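Local coordinates for putative PadR-family transcriptional regulatory protein (Bacteroides fragilis, PDB 5H20), which probably binds DNA as a dimeric winged helix-turn-helix transcription factor of the PadR family and can hold a glucose molecule, at residues A[15-20]-A[90-95]; A[27-32]-A[73-78]; A[60-65]-A[78-83]. All blocks are in the same frame, centred on the assembly; numbering follows the deposited sequence.

Contact 1: residues A[15-20]-A[90-95]; sequences LEYCIM and ELEASW. With IPA (isopropyl alcohol), chain F; IPA (isopropyl alcohol), chain G.
Y17 and W95 form the aromatic centre of this contact, an edge-to-face pair with the edge of the indole turned to the phenol face. The planes stand at 80° and the centroid of the indole five-membered ring lies 4.5 Å from that of the phenol ring. W95 NE1 sits over the face, displaced toward its rim and 3.2 Å from Y17 CZ. With CG anti to the backbone N (chi1 173°), the Y17 ring is carried across the gap between helix axes that come no closer than 11.8 Å.

Apolar contacts flank this pair. L91 CB meets the edge of the Y17 ring, 3.7 Å from CE1, while L91 CD2 and the terminal methyl of M20, CE, touch at 4.1 Å.

The methylene CG of E92 lies 3.4 Å from Y17 OH, their side chains crossing at about a right angle; no hydrogen bond joins the segments. E90 OE2 accepts from an isopropanol, probably from the crystallisation liquor, and forms a salt bridge to R11 of the second subunit.

The crossing, at -117°, packs helix 5-23 against helix 82-97, the long helix after the wing. Y17 and W95 also form edge-to-face pairs with W95 and Y17 of the second subunit. Helix 46-58 packs against L15 and I19.

Contact 2: residues A[27-32]-A[73-78]; sequences PAYASD and PPRKYY. With GLC (alpha-D-glucopyranose), chain E; PO4 (phosphate ion), chain D.
A28 and Y78 are joined by two backbone hydrogen bonds, A28 N to Y78 O (2.9 Å) and Y78 N to A28 O, in a single antiparallel bridge. Beside it the two segments share the glucose. The backbone N-H groups of A30 and S31, at the start of helix 30-39, donate to its O3 and O2, the bond from S31 N to O2 measuring 2.8 Å; O3 in turn donates to K76 O at 2.7 Å. S31 OG also bonds to O2; it lies between its backbone N and carbonyl carbon (chi1 54°), which turns it to the sugar.

R75 reaches past the sugar to a phosphate ion, probably from the crystallisation liquor. Its NH1 and NH2 both donate to phosphate O2, 3.1 Å away from NH2, and NH2 makes a weak bond to glucose O1. A bend at chi3 (75°) lays the guanidinium flat on the Y29 ring, R75 CZ standing 3.6 Å from the ring centroid in a cation-pi stack with the planes 19° apart. Y77 turns its edge to the opposite face, with CD1 over the ring centre and 3.6 Å from Y29 CE1, so the Y29 ring is sandwiched. Y29 N, at the N-cap, donates to D32 OD2. Farther out, P27 CB rests 3.8 Å from Y77 CE2.

The contact joins the start of helix 30-39 to strand 75-80 of the wing and forms most of the glucose pocket, which Y50 of helix 46-58 completes; V67 of strand 62-67 packs on Y29 and Y77.

Contact 3: residues A[60-65]-A[78-83]; sequences DLLSYE and YKLTGK
S63 and K79 form the hydrogen-bonded pair of this antiparallel hairpin, K79 N donating to S63 O at 2.9 Å and S63 N to K79 O at 3.1 Å. The L62-L80 and Y64-Y78 pairs on either side are non-hydrogen-bonded. T81 then fastens the end of the strand twice: its N donates to L61 O, and its OG1 donates to D60 O at 2.7 Å.

L62, Y64, Y78 and L80 share one face of the hairpin. L62 CD1 meets L80 CD2 at 3.7 Å, and L62 CD2 lies 4.0 Å from Y78 CD1. Y64, with CG between its backbone N and carbonyl carbon (chi1 69°), places CB over the Y78 face in a CH-pi contact and turns its ring edge to that face, an offset edge-to-face pair with planes at 64°. On the other face S63 OG lies 3.6 Å from T81 CG2 and close to K79 CE.

Two helix ends position these groups. D60, with positive phi, is the C-prime residue of the Schellman motif closing helix 46-58, and T81 is the N-cap of helix 82-97, its OG1 also accepting from G84 N. K83 CB packs near D60 O, and K83 NZ hydrogen-bonds to D59 O.

The hairpin is the wing of the winged helix. L53 of helix 46-58 packs on L62 and Y78, I19 and L23 of helix 5-23 on L62, and L88 of helix 82-97 on L80.

From the N terminus, helix 5-23 supplies the first half of contact 1, whose loop closes only when helix 82-97 returns to it; contacts 2 and 3 are both nested within that loop. Segment 27-32 follows, then helix 46-58 and segment 60-65, before strand 75-80 comes back first to 27-32 and then to 60-65, so contacts 2 and 3 cross. They share Y78 and are joined through strand 62-67, where Y77 N probably bonds to E65 O. Contact 3 reaches contact 1 through M20, packed on L62 and L80. Together they tie the helical part to the wing and lead on to the subunit interface.

Contact 1: residues A[15-20]-A[90-95]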
loop_
_atom_site.group_PDB
_atom_site.type_symbol
_atom_site.label_atom_id
_atom_site.label_comp_id
_atom_site.label_asym_id
_atom_site.label_seq_id
_atom_site.Cartn_x
_atom_site.Cartn_y
_atom_site.Cartn_z
ATOM N N LEU A 15 4.087 4.152 -4.028
ATOM C CA LEU A 15 5.213 5.061 -4.276
ATOM C C LEU A 15 5.983 5.392 -2.984
ATOM O O LEU A 15 7.214 5.371 -2.984
ATOM C CB LEU A 15 4.738 6.329 -5.004
ATOM C CG LEU A 15 4.340 6.201 -6.491
ATOM C CD1 LEU A 15 3.273 7.201 -6.897
ATOM C CD2 LEU A 15 5.552 6.346 -7.397
ATOM N N GLU A 16 5.260 5.650 -1.888
ATOM C CA GLU A 16 5.882 5.900 -0.571
ATOM C C GLU A 16 6.720 4.731 -0.064
ATOM O O GLU A 16 7.786 4.940 0.521
ATOM C CB GLU A 16 4.843 6.280 0.483
ATOM C CG GLU A 16 4.412 7.739 0.427
ATOM C CD GLU A 16 3.093 7.986 1.125
ATOM O OE1 GLU A 16 2.320 7.015 1.350
ATOM O OE2 GLU A 16 2.810 9.160 1.428
ATOM N N TYR A 17 6.219 3.517 -0.290
ATOM C CA TYR A 17 6.905 2.278 0.053
ATOM C C TYR A 17 8.150 2.098 -0.809
ATOM O O TYR A 17 9.182 1.654 -0.319
ATOM C CB TYR A 17 5.952 1.086 -0.108
ATOM C CG TYR A 17 6.579 -0.276 0.055
ATOM C CD1 TYR A 17 6.654 -0.891 1.308
ATOM C CD2 TYR A 17 7.078 -0.972 -1.052
ATOM C CE1 TYR A 17 7.221 -2.156 1.456
ATOM C CE2 TYR A 17 7.641 -2.236 -0.914
ATOM C CZ TYR A 17 7.710 -2.821 0.342
ATOM O OH TYR A 17 8.265 -4.068 0.473
ATOM N N CYS A 18 8.024 2.447 -2.085
ATOM C CA CYS A 18 9.111 2.383 -3.052
ATOM C C CYS A 18 10.261 3.350 -2.711
ATOM O O CYS A 18 11.437 2.984 -2.824
ATOM C CB CYS A 18 8.560 2.666 -4.449
ATOM S SG CYS A 18 9.767 2.447 -5.764
ATOM N N ILE A 19 9.909 4.567 -2.288
ATOM C CA ILE A 19 10.875 5.568 -1.819
ATOM C C ILE A 19 11.649 5.045 -0.587
ATOM O O ILE A 19 12.896 5.104 -0.554
ATOM C CB ILE A 19 10.195 6.924 -1.485
ATOM C CG1 ILE A 19 9.605 7.581 -2.729
ATOM C CG2 ILE A 19 11.180 7.892 -0.833
ATOM C CD1 ILE A 19 8.551 8.629 -2.418
ATOM N N MET A 20 10.906 4.528 0.403
ATOM C CA MET A 20 11.506 3.976 1.626
ATOM C C MET A 20 12.395 2.779 1.308
ATOM O O MET A 20 13.493 2.654 1.875
ATOM C CB MET A 20 10.441 3.603 2.650
ATOM C CG MET A 20 9.747 4.801 3.265
ATOM S SD MET A 20 8.679 4.329 4.633
ATOM C CE MET A 20 7.193 3.846 3.750
ATOM N N GLU A 90 8.155 -3.571 8.992
ATOM C CA GLU A 90 6.758 -3.963 9.187
ATOM C C GLU A 90 6.051 -4.254 7.856
ATOM O O GLU A 90 5.401 -5.296 7.714
ATOM C CB GLU A 90 6.014 -2.874 9.972
ATOM C CG GLU A 90 4.497 -3.054 10.043
ATOM C CD GLU A 90 3.794 -1.884 10.704
ATOM O OE1 GLU A 90 4.382 -1.247 11.617
ATOM O OE2 GLU A 90 2.638 -1.614 10.319
ATOM N N LEU A 91 6.214 -3.346 6.896
ATOM C CA LEU A 91 5.551 -3.407 5.583
ATOM C C LEU A 91 6.005 -4.569 4.698
ATOM O O LEU A 91 5.169 -5.206 4.030
ATOM C CB LEU A 91 5.757 -2.087 4.836
ATOM C CG LEU A 91 4.759 -0.915 4.808
ATOM C CD1 LEU A 91 3.513 -1.040 5.683
ATOM C CD2 LEU A 91 5.558 0.333 5.140
ATOM N N GLU A 92 7.320 -4.823 4.695
ATOM C CA GLU A 92 7.940 -5.907 3.919
ATOM C C GLU A 92 7.485 -7.277 4.417
ATOM O O GLU A 92 7.253 -8.188 3.612
ATOM C CB GLU A 92 9.480 -5.824 3.973
ATOM C CG GLU A 92 10.099 -4.648 3.217
ATOM C CD GLU A 92 11.616 -4.548 3.366
ATOM O OE1 GLU A 92 12.188 -5.098 4.331
ATOM O OE2 GLU A 92 12.249 -3.900 2.508
ATOM N N ALA A 93 7.376 -7.402 5.743
ATOM C CA ALA A 93 6.894 -8.614 6.407
ATOM C C ALA A 93 5.399 -8.805 6.166
ATOM O O ALA A 93 4.915 -9.938 6.102
ATOM C CB ALA A 93 7.210 -8.570 7.902
ATOM N N SER A 94 4.684 -7.689 6.000
ATOM C CA SER A 94 3.259 -7.687 5.672
ATOM C C SER A 94 2.965 -8.093 4.216
ATOM O O SER A 94 1.906 -8.693 3.941
ATOM C CB SER A 94 2.637 -6.322 5.982
ATOM O OG SER A 94 2.488 -6.117 7.377
ATOM N N TRP A 95 3.873 -7.744 3.285
ATOM C CA TRP A 95 3.780 -8.243 1.901
ATOM C C TRP A 95 4.078 -9.724 1.851
ATOM O O TRP A 95 3.505 -10.446 1.032
ATOM C CB TRP A 95 4.778 -7.564 0.970
ATOM C CG TRP A 95 4.494 -6.171 0.680
ATOM C CD1 TRP A 95 5.323 -5.123 0.904
ATOM C CD2 TRP A 95 3.305 -5.627 0.097
ATOM N NE1 TRP A 95 4.737 -3.954 0.506
ATOM C CE2 TRP A 95 3.496 -4.231 0.007
ATOM C CE3 TRP A 95 2.098 -6.172 -0.367
ATOM C CZ2 TRP A 95 2.548 -3.374 -0.529
ATOM C CZ3 TRP A 95 1.128 -5.300 -0.882
ATOM C CH2 TRP A 95 1.363 -3.906 -0.952
HETATM C C1 IPA F . -0.322 -3.225 9.959
HETATM C C2 IPA F . -0.045 -3.704 8.542
HETATM C C3 IPA F . -1.222 -3.326 7.656
HETATM O O2 IPA F . 1.165 -3.124 8.038
HETATM C C1 IPA G . -2.879 -6.308 6.130
HETATM C C2 IPA G . -2.022 -7.554 6.284
HETATM C C3 IPA G . -2.019 -8.339 4.979
HETATM O O2 IPA G . -0.682 -7.168 6.606
#

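Contact 2: residues A[27-32]-A[73-78]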
loop_
_atom_site.group_PDB
_atom_site.type_symbol
_atom_site.label_atom_id
_atom_site.label_comp_id
_atom_site.label_asym_id
_atom_site.label_seq_id
_atom_site.Cartn_x
_atom_site.Cartn_y
_atom_site.Cartn_z
ATOM N N PRO A 27 21.439 6.649 1.394
ATOM C CA PRO A 27 20.848 7.986 1.347
ATOM C C PRO A 27 20.965 8.551 -0.072
ATOM O O PRO A 27 21.817 8.097 -0.840
ATOM C CB PRO A 27 21.701 8.789 2.330
ATOM C CG PRO A 27 23.015 8.070 2.388
ATOM C CD PRO A 27 22.654 6.617 2.240
ATOM N N ALA A 28 20.107 9.507 -0.426
ATOM C CA ALA A 28 20.030 9.989 -1.809
ATOM C C ALA A 28 19.339 11.339 -1.960
ATOM O O ALA A 28 18.476 11.697 -1.156
ATOM C CB ALA A 28 19.340 8.952 -2.691
ATOM N N TYR A 29 19.755 12.078 -2.989
ATOM C CA TYR A 29 19.030 13.238 -3.487
ATOM C C TYR A 29 17.793 12.723 -4.222
ATOM O O TYR A 29 17.788 11.591 -4.741
ATOM C CB TYR A 29 19.898 14.068 -4.453
ATOM C CG TYR A 29 21.217 14.614 -3.895
ATOM C CD1 TYR A 29 21.237 15.686 -2.987
ATOM C CD2 TYR A 29 22.441 14.079 -4.303
ATOM C CE1 TYR A 29 22.438 16.189 -2.493
ATOM C CE2 TYR A 29 23.646 14.574 -3.811
ATOM C CZ TYR A 29 23.636 15.631 -2.914
ATOM O OH TYR A 29 24.821 16.117 -2.422
ATOM N N ALA A 30 16.743 13.541 -4.260
ATOM C CA ALA A 30 15.556 13.257 -5.065
ATOM C C ALA A 30 15.879 12.819 -6.509
ATOM O O ALA A 30 15.280 11.872 -7.017
ATOM C CB ALA A 30 14.608 14.450 -5.055
ATOM N N SER A 31 16.832 13.509 -7.137
ATOM C CA SER A 31 17.393 13.155 -8.449
ATOM C C SER A 31 18.021 11.759 -8.524
ATOM O O SER A 31 18.027 11.156 -9.595
ATOM C CB SER A 31 18.421 14.199 -8.897
ATOM O OG SER A 31 19.423 14.378 -7.892
ATOM N N ASP A 32 18.568 11.258 -7.412
ATOM C CA ASP A 32 19.084 9.880 -7.386
ATOM C C ASP A 32 17.927 8.894 -7.371
ATOM O O ASP A 32 18.004 7.846 -8.005
ATOM C CB ASP A 32 20.003 9.614 -6.181
ATOM C CG ASP A 32 21.186 10.560 -6.116
ATOM O OD1 ASP A 32 21.786 10.826 -7.181
ATOM O OD2 ASP A 32 21.529 11.024 -4.995
ATOM N N PRO A 73 22.434 25.465 -6.209
ATOM C CA PRO A 73 21.560 25.730 -5.064
ATOM C C PRO A 73 21.711 24.669 -3.963
ATOM O O PRO A 73 22.352 23.628 -4.203
ATOM C CB PRO A 73 20.153 25.654 -5.690
ATOM C CG PRO A 73 20.316 24.660 -6.783
ATOM C CD PRO A 73 21.658 24.986 -7.374
ATOM N N PRO A 74 21.150 24.928 -2.757
ATOM C CA PRO A 74 21.123 23.881 -1.717
ATOM C C PRO A 74 20.245 22.693 -2.110
ATOM O O PRO A 74 19.131 22.877 -2.620
ATOM C CB PRO A 74 20.511 24.595 -0.507
ATOM C CG PRO A 74 20.804 26.043 -0.729
ATOM C CD PRO A 74 20.727 26.243 -2.216
ATOM N N ARG A 75 20.756 21.488 -1.880
ATOM C CA ARG A 75 20.069 20.264 -2.264
ATOM C C ARG A 75 19.748 19.463 -1.006
ATOM O O ARG A 75 20.562 19.410 -0.079
ATOM C CB ARG A 75 20.938 19.443 -3.216
ATOM C CG ARG A 75 21.373 20.172 -4.484
ATOM C CD ARG A 75 22.309 19.307 -5.313
ATOM N NE ARG A 75 21.569 18.252 -5.994
ATOM C CZ ARG A 75 22.072 17.086 -6.401
ATOM N NH1 ARG A 75 23.354 16.790 -6.215
ATOM N NH2 ARG A 75 21.277 16.208 -7.002
ATOM N N LYS A 76 18.552 18.882 -0.967
ATOM C CA LYS A 76 18.102 18.073 0.157
ATOM C C LYS A 76 18.681 16.668 0.014
ATOM O O LYS A 76 18.574 16.028 -1.031
ATOM C CB LYS A 76 16.573 18.028 0.238
ATOM C CG LYS A 76 15.892 19.304 0.741
ATOM C CD LYS A 76 14.389 19.184 0.543
ATOM C CE LYS A 76 13.641 20.468 0.882
ATOM N NZ LYS A 76 12.692 20.332 2.024
ATOM N N TYR A 77 19.351 16.207 1.061
ATOM C CA TYR A 77 19.965 14.889 1.013
ATOM C C TYR A 77 19.260 14.017 2.033
ATOM O O TYR A 77 19.358 14.230 3.242
ATOM C CB TYR A 77 21.478 14.992 1.190
ATOM C CG TYR A 77 22.276 13.736 0.903
ATOM C CD1 TYR A 77 22.428 13.249 -0.403
ATOM C CD2 TYR A 77 22.936 13.059 1.945
ATOM C CE1 TYR A 77 23.187 12.109 -0.657
ATOM C CE2 TYR A 77 23.690 11.920 1.699
ATOM C CZ TYR A 77 23.810 11.450 0.400
ATOM O OH TYR A 77 24.550 10.323 0.146
ATOM N N TYR A 78 18.509 13.060 1.510
ATOM C CA TYR A 78 17.511 12.333 2.274
ATOM C C TYR A 78 18.054 11.001 2.732
ATOM O O TYR A 78 18.790 10.338 2.005
ATOM C CB TYR A 78 16.278 12.066 1.400
ATOM C CG TYR A 78 15.370 13.234 1.079
ATOM C CD1 TYR A 78 14.307 13.572 1.929
ATOM C CD2 TYR A 78 15.514 13.950 -0.123
ATOM C CE1 TYR A 78 13.445 14.617 1.627
ATOM C CE2 TYR A 78 14.646 14.992 -0.444
ATOM C CZ TYR A 78 13.613 15.321 0.432
ATOM O OH TYR A 78 12.733 16.341 0.123
HETATM C C1 GLC E . 18.040 18.386 -6.122
HETATM C C2 GLC E . 17.894 17.099 -5.308
HETATM C C3 GLC E . 16.727 17.106 -4.311
HETATM C C4 GLC E . 16.302 18.482 -3.787
HETATM C C5 GLC E . 16.218 19.562 -4.878
HETATM C C6 GLC E . 16.740 20.904 -4.357
HETATM O O1 GLC E . 18.397 18.029 -7.461
HETATM O O2 GLC E . 17.709 15.999 -6.204
HETATM O O3 GLC E . 17.049 16.260 -3.200
HETATM O O4 GLC E . 15.009 18.361 -3.176
HETATM O O5 GLC E . 16.836 19.184 -6.136
HETATM O O6 GLC E . 15.770 21.484 -3.472
HETATM P P PO4 D . 24.613 13.168 -7.465
HETATM O O1 PO4 D . 25.611 14.147 -6.889
HETATM O O2 PO4 D . 23.235 13.784 -7.460
HETATM O O3 PO4 D . 24.601 11.901 -6.640
HETATM O O4 PO4 D . 24.998 12.834 -8.887
#

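Contact 3: residues A[60-65]-A[78-83]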
loop_
_atom_site.group_PDB
_atom_site.type_symbol
_atom_site.label_atom_id
_atom_site.label_comp_id
_atom_site.label_asym_id
_atom_site.label_seq_id
_atom_site.Cartn_x
_atom_site.Cartn_y
_atom_site.Cartn_z
ATOM N N ASP A 60 8.256 11.931 9.977
ATOM C CA ASP A 60 9.581 11.525 10.499
ATOM C C ASP A 60 10.052 10.133 10.029
ATOM O O ASP A 60 10.795 9.447 10.745
ATOM C CB ASP A 60 9.635 11.634 12.044
ATOM C CG ASP A 60 9.605 13.079 12.552
ATOM O OD1 ASP A 60 9.383 14.032 11.767
ATOM O OD2 ASP A 60 9.803 13.259 13.770
ATOM N N LEU A 61 9.597 9.722 8.845
ATOM C CA LEU A 61 9.986 8.451 8.233
ATOM C C LEU A 61 11.244 8.647 7.395
ATOM O O LEU A 61 12.067 7.740 7.275
ATOM C CB LEU A 61 8.840 7.881 7.382
ATOM C CG LEU A 61 7.587 7.366 8.106
ATOM C CD1 LEU A 61 6.439 7.153 7.132
ATOM C CD2 LEU A 61 7.851 6.088 8.890
ATOM N N LEU A 62 11.345 9.840 6.806
ATOM C CA LEU A 62 12.560 10.359 6.190
ATOM C C LEU A 62 13.023 11.602 6.955
ATOM O O LEU A 62 12.238 12.235 7.661
ATOM C CB LEU A 62 12.297 10.731 4.732
ATOM C CG LEU A 62 12.538 9.793 3.537
ATOM C CD1 LEU A 62 12.030 8.365 3.714
ATOM C CD2 LEU A 62 11.904 10.429 2.315
ATOM N N SER A 63 14.305 11.921 6.824
ATOM C CA SER A 63 14.858 13.198 7.269
ATOM C C SER A 63 15.940 13.621 6.282
ATOM O O SER A 63 16.447 12.788 5.519
ATOM C CB SER A 63 15.414 13.119 8.698
ATOM O OG SER A 63 16.567 12.303 8.770
ATOM N N TYR A 64 16.269 14.910 6.275
ATOM C CA TYR A 64 17.252 15.413 5.336
ATOM C C TYR A 64 18.210 16.427 5.964
ATOM O O TYR A 64 17.952 16.990 7.041
ATOM C CB TYR A 64 16.575 15.965 4.050
ATOM C CG TYR A 64 15.792 17.237 4.259
ATOM C CD1 TYR A 64 16.435 18.483 4.347
ATOM C CD2 TYR A 64 14.401 17.204 4.374
ATOM C CE1 TYR A 64 15.713 19.651 4.552
ATOM C CE2 TYR A 64 13.679 18.367 4.577
ATOM C CZ TYR A 64 14.334 19.581 4.667
ATOM O OH TYR A 64 13.588 20.717 4.869
ATOM N N GLU A 65 19.322 16.629 5.267
ATOM C CA GLU A 65 20.253 17.713 5.539
ATOM C C GLU A 65 20.526 18.448 4.226
ATOM O O GLU A 65 20.472 17.854 3.138
ATOM C CB GLU A 65 21.535 17.209 6.217
ATOM C CG GLU A 65 21.881 15.740 5.991
ATOM C CD GLU A 65 22.743 15.128 7.088
ATOM O OE1 GLU A 65 23.360 15.861 7.909
ATOM O OE2 GLU A 65 22.794 13.870 7.132
ATOM N N TYR A 78 18.509 13.060 1.510
ATOM C CA TYR A 78 17.511 12.333 2.274
ATOM C C TYR A 78 18.054 11.001 2.732
ATOM O O TYR A 78 18.790 10.338 2.005
ATOM C CB TYR A 78 16.278 12.066 1.400
ATOM C CG TYR A 78 15.370 13.234 1.079
ATOM C CD1 TYR A 78 14.307 13.572 1.929
ATOM C CD2 TYR A 78 15.514 13.950 -0.123
ATOM C CE1 TYR A 78 13.445 14.617 1.627
ATOM C CE2 TYR A 78 14.646 14.992 -0.444
ATOM C CZ TYR A 78 13.613 15.321 0.432
ATOM O OH TYR A 78 12.733 16.341 0.123
ATOM N N LYS A 79 17.658 10.614 3.936
ATOM C CA LYS A 79 17.901 9.273 4.450
ATOM C C LYS A 79 16.638 8.741 5.117
ATOM O O LYS A 79 15.757 9.511 5.511
ATOM C CB LYS A 79 19.095 9.256 5.408
ATOM C CG LYS A 79 18.851 10.007 6.713
ATOM C CD LYS A 79 19.981 9.827 7.709
ATOM C CE LYS A 79 19.452 10.041 9.118
ATOM N NZ LYS A 79 20.486 9.744 10.163
ATOM N N LEU A 80 16.558 7.419 5.224
ATOM C CA LEU A 80 15.485 6.756 5.936
ATOM C C LEU A 80 15.856 6.774 7.433
ATOM O O LEU A 80 16.946 6.318 7.800
ATOM C CB LEU A 80 15.384 5.312 5.431
ATOM C CG LEU A 80 14.132 4.611 4.898
ATOM C CD1 LEU A 80 14.242 3.142 5.251
ATOM C CD2 LEU A 80 12.808 5.153 5.408
ATOM N N THR A 81 14.963 7.302 8.279
ATOM C CA THR A 81 15.179 7.375 9.748
ATOM C C THR A 81 15.078 6.007 10.444
ATOM O O THR A 81 14.762 4.999 9.804
ATOM C CB THR A 81 14.175 8.322 10.459
ATOM O OG1 THR A 81 12.840 7.810 10.314
ATOM C CG2 THR A 81 14.266 9.761 9.944
ATOM N N GLY A 82 15.341 5.987 11.758
ATOM C CA GLY A 82 15.064 4.825 12.608
ATOM C C GLY A 82 13.609 4.375 12.516
ATOM O O GLY A 82 13.332 3.192 12.319
ATOM N N LYS A 83 12.697 5.340 12.650
ATOM C CA LYS A 83 11.255 5.139 12.530
ATOM C C LYS A 83 10.871 4.635 11.116
ATOM O O LYS A 83 10.064 3.720 10.984
ATOM C CB LYS A 83 10.508 6.433 12.909
ATOM C CG LYS A 83 8.984 6.332 12.908
ATOM C CD LYS A 83 8.340 7.657 13.306
ATOM C CE LYS A 83 6.821 7.583 13.218
ATOM N NZ LYS A 83 6.173 8.917 13.368
#